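Succinate dehydrogenase subunit B (Mycolicibacterium smegmatis MC2 51, PDB 6LUM) probably serves as the iron-sulfur subunit of succinate dehydrogenase, passing electrons from succinate oxidation along its 2Fe-2S, 4Fe-4S and 3Fe-4S clusters. Local coordinates at residues T70-R75 with V125-V130; F46-L51 with L60-W65. One frame throughout, in Å; residues are numbered along the deposited sequence.

Contact 1 of 2, residues T70-R75 with V125-V130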
loop_
_atom_site.group_PDB
_atom_site.type_symbol
_atom_site.label_atom_id
_atom_site.label_comp_id
_atom_site.label_asym_id
_atom_site.label_seq_id
_atom_site.Cartn_x
_atom_site.Cartn_y
_atom_site.Cartn_z
ATOM N N THR J 70 38.933 -30.697 2.855
ATOM C CA THR J 70 37.591 -30.618 2.306
ATOM C C THR J 70 36.611 -30.012 3.306
ATOM O O THR J 70 35.495 -29.652 2.925
ATOM C CB THR J 70 37.125 -32.016 1.881
ATOM O OG1 THR J 70 38.130 -32.615 1.058
ATOM C CG2 THR J 70 35.850 -31.943 1.069
ATOM N N LEU J 71 37.022 -29.860 4.563
ATOM C CA LEU J 71 36.141 -29.403 5.631
ATOM C C LEU J 71 35.939 -27.898 5.539
ATOM O O LEU J 71 36.899 -27.134 5.646
ATOM C CB LEU J 71 36.730 -29.774 6.987
ATOM C CG LEU J 71 35.987 -29.224 8.193
ATOM C CD1 LEU J 71 34.554 -29.677 8.155
ATOM C CD2 LEU J 71 36.640 -29.696 9.455
ATOM N N THR J 72 34.699 -27.468 5.353
ATOM C CA THR J 72 34.401 -26.052 5.274
ATOM C C THR J 72 33.533 -25.632 6.448
ATOM O O THR J 72 32.825 -26.436 7.044
ATOM C CB THR J 72 33.691 -25.703 3.970
ATOM O OG1 THR J 72 32.337 -26.144 4.039
ATOM C CG2 THR J 72 34.369 -26.379 2.814
ATOM N N PHE J 73 33.614 -24.349 6.776
ATOM C CA PHE J 73 32.806 -23.722 7.807
ATOM C C PHE J 73 33.054 -22.229 7.709
ATOM O O PHE J 73 34.019 -21.791 7.082
ATOM C CB PHE J 73 33.138 -24.246 9.204
ATOM C CG PHE J 73 34.573 -24.095 9.591
ATOM C CD1 PHE J 73 35.512 -25.004 9.180
ATOM C CD2 PHE J 73 34.975 -23.056 10.390
ATOM C CE1 PHE J 73 36.818 -24.864 9.540
ATOM C CE2 PHE J 73 36.282 -22.917 10.752
ATOM C CZ PHE J 73 37.202 -23.819 10.322
ATOM N N ARG J 74 32.168 -21.457 8.313
ATOM C CA ARG J 74 32.256 -20.010 8.266
ATOM C C ARG J 74 32.926 -19.487 9.524
ATOM O O ARG J 74 32.750 -20.045 10.606
ATOM C CB ARG J 74 30.873 -19.395 8.117
ATOM C CG ARG J 74 30.216 -19.708 6.820
ATOM C CD ARG J 74 28.878 -19.056 6.732
ATOM N NE ARG J 74 28.292 -19.207 5.411
ATOM C CZ ARG J 74 27.091 -19.720 5.188
ATOM N NH1 ARG J 74 26.358 -20.133 6.202
ATOM N NH2 ARG J 74 26.625 -19.820 3.959
ATOM N N ARG J 75 33.718 -18.434 9.372
ATOM C CA ARG J 75 34.305 -17.721 10.494
ATOM C C ARG J 75 34.914 -16.446 9.952
ATOM O O ARG J 75 35.435 -16.438 8.839
ATOM C CB ARG J 75 35.367 -18.555 11.217
ATOM C CG ARG J 75 36.772 -18.452 10.670
ATOM C CD ARG J 75 36.934 -19.178 9.363
ATOM N NE ARG J 75 38.298 -19.087 8.866
ATOM C CZ ARG J 75 38.739 -18.126 8.066
ATOM N NH1 ARG J 75 37.917 -17.185 7.643
ATOM N NH2 ARG J 75 39.998 -18.124 7.672
ATOM N N VAL J 125 21.408 -27.756 4.657
ATOM C CA VAL J 125 22.855 -27.908 4.657
ATOM C C VAL J 125 23.384 -27.775 3.238
ATOM O O VAL J 125 22.787 -28.292 2.285
ATOM C CB VAL J 125 23.236 -29.262 5.274
ATOM C CG1 VAL J 125 24.712 -29.398 5.375
ATOM C CG2 VAL J 125 22.624 -29.390 6.636
ATOM N N GLU J 126 24.504 -27.069 3.082
ATOM C CA GLU J 126 25.154 -26.912 1.790
ATOM C C GLU J 126 26.465 -27.661 1.685
ATOM O O GLU J 126 26.823 -28.099 0.595
ATOM C CB GLU J 126 25.404 -25.432 1.500
ATOM C CG GLU J 126 24.142 -24.621 1.362
ATOM C CD GLU J 126 23.313 -25.028 0.162
ATOM O OE1 GLU J 126 23.460 -24.403 -0.906
ATOM O OE2 GLU J 126 22.511 -25.975 0.282
ATOM N N LYS J 127 27.188 -27.810 2.785
ATOM C CA LYS J 127 28.364 -28.655 2.879
ATOM C C LYS J 127 28.531 -28.977 4.355
ATOM O O LYS J 127 27.634 -28.702 5.158
ATOM C CB LYS J 127 29.581 -27.958 2.256
ATOM C CG LYS J 127 30.634 -28.898 1.727
ATOM C CD LYS J 127 31.368 -28.278 0.577
ATOM C CE LYS J 127 32.600 -29.069 0.235
ATOM N NZ LYS J 127 33.465 -29.255 1.416
ATOM N N ASP J 128 29.656 -29.553 4.727
ATOM C CA ASP J 128 29.869 -29.811 6.141
ATOM C C ASP J 128 29.908 -28.512 6.923
ATOM O O ASP J 128 30.630 -27.588 6.563
ATOM C CB ASP J 128 31.155 -30.599 6.322
ATOM C CG ASP J 128 32.236 -30.133 5.403
ATOM O OD1 ASP J 128 32.559 -30.881 4.458
ATOM O OD2 ASP J 128 32.774 -29.033 5.620
ATOM N N LEU J 129 29.089 -28.429 7.965
ATOM C CA LEU J 129 29.005 -27.310 8.898
ATOM C C LEU J 129 28.620 -25.992 8.246
ATOM O O LEU J 129 28.641 -24.962 8.912
ATOM C CB LEU J 129 30.312 -27.118 9.669
ATOM C CG LEU J 129 30.985 -28.351 10.244
ATOM C CD1 LEU J 129 32.274 -27.967 10.906
ATOM C CD2 LEU J 129 30.087 -29.012 11.221
ATOM N N VAL J 130 28.246 -25.986 6.974
ATOM C CA VAL J 130 27.783 -24.782 6.294
ATOM C C VAL J 130 26.317 -24.980 5.951
ATOM O O VAL J 130 25.952 -25.996 5.356
ATOM C CB VAL J 130 28.606 -24.487 5.031
ATOM C CG1 VAL J 130 27.928 -23.446 4.215
ATOM C CG2 VAL J 130 29.965 -24.015 5.396
#

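Contact 2 of 2, residues F46-L51 with L60-W65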
loop_
_atom_site.group_PDB
_atom_site.type_symbol
_atom_site.label_atom_id
_atom_site.label_comp_id
_atom_site.label_asym_id
_atom_site.label_seq_id
_atom_site.Cartn_x
_atom_site.Cartn_y
_atom_site.Cartn_z
ATOM N N PHE J 46 38.391 -37.152 13.910
ATOM C CA PHE J 46 39.740 -36.620 13.814
ATOM C C PHE J 46 40.357 -36.540 15.200
ATOM O O PHE J 46 39.651 -36.408 16.197
ATOM C CB PHE J 46 39.746 -35.233 13.199
ATOM C CG PHE J 46 39.140 -35.170 11.839
ATOM C CD1 PHE J 46 37.831 -34.781 11.671
ATOM C CD2 PHE J 46 39.882 -35.483 10.724
ATOM C CE1 PHE J 46 37.277 -34.713 10.423
ATOM C CE2 PHE J 46 39.328 -35.413 9.477
ATOM C CZ PHE J 46 38.025 -35.028 9.328
ATOM N N ARG J 47 41.679 -36.588 15.261
ATOM C CA ARG J 47 42.399 -36.466 16.519
ATOM C C ARG J 47 43.345 -35.282 16.440
ATOM O O ARG J 47 44.292 -35.295 15.649
ATOM C CB ARG J 47 43.172 -37.740 16.843
ATOM C CG ARG J 47 44.102 -37.590 18.025
ATOM C CD ARG J 47 44.672 -38.925 18.431
ATOM N NE ARG J 47 43.616 -39.919 18.565
ATOM C CZ ARG J 47 42.937 -40.132 19.685
ATOM N NH1 ARG J 47 41.988 -41.056 19.723
ATOM N NH2 ARG J 47 43.214 -39.423 20.769
ATOM N N VAL J 48 43.099 -34.272 17.265
ATOM C CA VAL J 48 43.849 -33.023 17.212
ATOM C C VAL J 48 44.347 -32.677 18.608
ATOM O O VAL J 48 43.718 -33.067 19.597
ATOM C CB VAL J 48 42.982 -31.893 16.646
ATOM C CG1 VAL J 48 42.527 -32.238 15.264
ATOM C CG2 VAL J 48 41.793 -31.669 17.529
ATOM N N PRO J 49 45.455 -31.956 18.746
ATOM C CA PRO J 49 45.917 -31.572 20.079
ATOM C C PRO J 49 45.181 -30.349 20.589
ATOM O O PRO J 49 44.824 -29.453 19.824
ATOM C CB PRO J 49 47.401 -31.270 19.856
ATOM C CG PRO J 49 47.450 -30.794 18.481
ATOM C CD PRO J 49 46.422 -31.569 17.712
ATOM N N CYS J 50 44.958 -30.319 21.896
ATOM C CA CYS J 50 44.252 -29.236 22.552
ATOM C C CYS J 50 45.165 -28.583 23.577
ATOM O O CYS J 50 46.208 -29.126 23.938
ATOM C CB CYS J 50 42.972 -29.746 23.221
ATOM S SG CYS J 50 42.010 -28.512 24.106
ATOM N N LEU J 51 44.769 -27.409 24.042
ATOM C CA LEU J 51 45.490 -26.656 25.057
ATOM C C LEU J 51 44.503 -26.107 26.068
ATOM O O LEU J 51 43.287 -26.235 25.902
ATOM C CB LEU J 51 46.288 -25.499 24.435
ATOM C CG LEU J 51 47.712 -25.697 23.923
ATOM C CD1 LEU J 51 48.597 -26.135 25.065
ATOM C CD2 LEU J 51 47.784 -26.663 22.764
ATOM N N LEU J 60 39.167 -26.689 14.822
ATOM C CA LEU J 60 38.681 -26.864 13.462
ATOM C C LEU J 60 39.653 -26.287 12.447
ATOM O O LEU J 60 39.770 -26.808 11.335
ATOM C CB LEU J 60 37.310 -26.221 13.311
ATOM C CG LEU J 60 36.170 -26.810 14.130
ATOM C CD1 LEU J 60 34.954 -25.951 14.006
ATOM C CD2 LEU J 60 35.865 -28.182 13.654
ATOM N N HIS J 61 40.366 -25.225 12.809
ATOM C CA HIS J 61 41.424 -24.714 11.951
ATOM C C HIS J 61 42.551 -25.719 11.816
ATOM O O HIS J 61 43.074 -25.920 10.722
ATOM C CB HIS J 61 41.963 -23.401 12.503
ATOM C CG HIS J 61 41.184 -22.199 12.075
ATOM N ND1 HIS J 61 41.164 -21.033 12.804
ATOM C CD2 HIS J 61 40.406 -21.980 10.993
ATOM C CE1 HIS J 61 40.399 -20.150 12.193
ATOM N NE2 HIS J 61 39.931 -20.699 11.089
ATOM N N TYR J 62 42.961 -26.342 12.915
ATOM C CA TYR J 62 43.950 -27.411 12.824
ATOM C C TYR J 62 43.496 -28.494 11.858
ATOM O O TYR J 62 44.255 -28.919 10.983
ATOM C CB TYR J 62 44.205 -28.003 14.206
ATOM C CG TYR J 62 45.367 -28.956 14.286
ATOM C CD1 TYR J 62 45.301 -30.217 13.719
ATOM C CD2 TYR J 62 46.520 -28.605 14.957
ATOM C CE1 TYR J 62 46.354 -31.087 13.802
ATOM C CE2 TYR J 62 47.578 -29.472 15.045
ATOM C CZ TYR J 62 47.488 -30.710 14.466
ATOM O OH TYR J 62 48.547 -31.576 14.556
ATOM N N VAL J 63 42.258 -28.959 12.007
ATOM C CA VAL J 63 41.756 -30.009 11.124
ATOM C C VAL J 63 41.811 -29.560 9.672
ATOM O O VAL J 63 42.309 -30.279 8.801
ATOM C CB VAL J 63 40.326 -30.416 11.515
ATOM C CG1 VAL J 63 39.689 -31.152 10.384
ATOM C CG2 VAL J 63 40.344 -31.277 12.731
ATOM N N LYS J 64 41.298 -28.364 9.387
ATOM C CA LYS J 64 41.179 -27.925 8.003
ATOM C C LYS J 64 42.540 -27.662 7.381
ATOM O O LYS J 64 42.745 -27.925 6.192
ATOM C CB LYS J 64 40.315 -26.676 7.926
ATOM C CG LYS J 64 40.170 -26.135 6.539
ATOM C CD LYS J 64 39.191 -24.997 6.504
ATOM C CE LYS J 64 38.990 -24.528 5.091
ATOM N NZ LYS J 64 39.067 -25.675 4.164
ATOM N N TRP J 65 43.483 -27.145 8.156
ATOM C CA TRP J 65 44.788 -26.845 7.593
ATOM C C TRP J 65 45.598 -28.112 7.380
ATOM O O TRP J 65 46.073 -28.371 6.271
ATOM C CB TRP J 65 45.544 -25.870 8.493
ATOM C CG TRP J 65 44.920 -24.526 8.562
ATOM C CD1 TRP J 65 43.971 -24.023 7.733
ATOM C CD2 TRP J 65 45.192 -23.507 9.519
ATOM N NE1 TRP J 65 43.633 -22.755 8.112
ATOM C CE2 TRP J 65 44.371 -22.415 9.210
ATOM C CE3 TRP J 65 46.051 -23.414 10.611
ATOM C CZ2 TRP J 65 44.382 -21.250 9.950
ATOM C CZ3 TRP J 65 46.061 -22.259 11.341
ATOM C CH2 TRP J 65 45.236 -21.190 11.010
#

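Contact 1 of 2, residues T70-R75 with V125-V130
The turn of a small beta hairpin meets the loop leading toward the 2Fe-2S cluster, where Asp-128 faces Thr-72. The hairpin bends through a type II turn, Lys-127 to Val-130. Glu-126 and Lys-127 form a classic beta bulge opposite Val-130. Asp-128 OD2 accepts the backbone N-H of Thr-72 at a fairly straight 161°. Thr-72 N to Asp-128 OD2 is modelled at 2.5 Å, a value too short to be trusted. Asp-128 CG stands between its own backbone N and carbonyl carbon (chi1 40°), which turns the carboxylate to the loop. Lys-127 runs across Thr-72 at about a right angle and bends at its last torsion. Lys-127 NZ forms a salt bridge with Asp-128 OD1 at 3.6 Å. In the turn, Leu-129 CD1 meets Leu-71 CD1 at 4.0 Å. Val-130 divides its branches: CG2 lies 3.7 Å from Phe-73 CA, and CG1 sits over one face of the Arg-74 guanidinium. Arg-74 NH1 hydrogen-bonds Val-131 O, and NE forms a salt bridge with Glu-161 of subunit A. A backbone N-H and the nearby Lys-127 amine would both favour the charged form of the buried Asp-128 carboxylate.

Contact 2 of 2, residues F46-L51 with L60-W65
Residues 46-49 run past helix 56-67, and the nearest CA atoms, those of Val-48 and Val-63, are 7.1 Å apart. This is helix-on-sheet packing in the beta-grasp fold of a 2Fe-2S ferredoxin domain. Strand 42-47 is an edge strand of the sheet within this chain, next to strand 27-32. No hydrogen bond links the two segments, and the contact is apolar throughout.

Tyr-62 and Val-63 carry the helix side. Tyr-62 CG is anti to the backbone N (chi1 -170°), which extends the ring from the helix to Pro-49. Pro-49 CD lies over one ring face in a CH-pi contact, 3.8 Å from the Tyr-62 ring centroid. The proline is displaced toward the rim, so Pro-49 CD is nearest Tyr-62 CZ at 3.5 Å. Val-48 and Tyr-62 lie alongside each other, pointing opposite ways, with Val-48 CG1 3.8 Å from Tyr-62 CD1. The Tyr-62 ring also meets that of Tyr-66, with the planes at about 55°. With an alanine here, Pro-49 would probably lose the ring it rests on, and a gap would be likely to open beside Val-48 CG1.

Val-63 works with both branches. Val-63 CG2 packs on Val-48 CG1 and reaches Phe-46 CB at 4.0 Å. Phe-46 crosses Val-63 at about a right angle and offers a ring face. Val-63 CG1 stands almost exactly over the middle of that face, 4.1 Å from the Phe-46 ring centroid and 2° off the normal.

Contacts 1 and 2 lie in the same 2Fe-2S domain, with centres about 15 Å apart. Both segments of contact 2 precede those of contact 1 in the sequence. Helix 56-67 joins them, since residues 60-65 also touch 70-75. Lys-64 NZ lies 3.0 Å from Leu-71 O, a probable hydrogen bond. Val-63 CG1 packs on Leu-71 CD2 at 3.5 Å. Farther along, Arg-75 NE and His-61 NE2 are 3.2 Å apart, also a probable hydrogen bond. Contact 1 leads toward the metal: the Arg-74 side chain is about 8 Å from the 2Fe-2S cluster and about 13 Å from the 4Fe-4S cluster. Subunit A packs on contact 1, and in contact 2 on His-61, Lys-64 and Trp-65 of the helix.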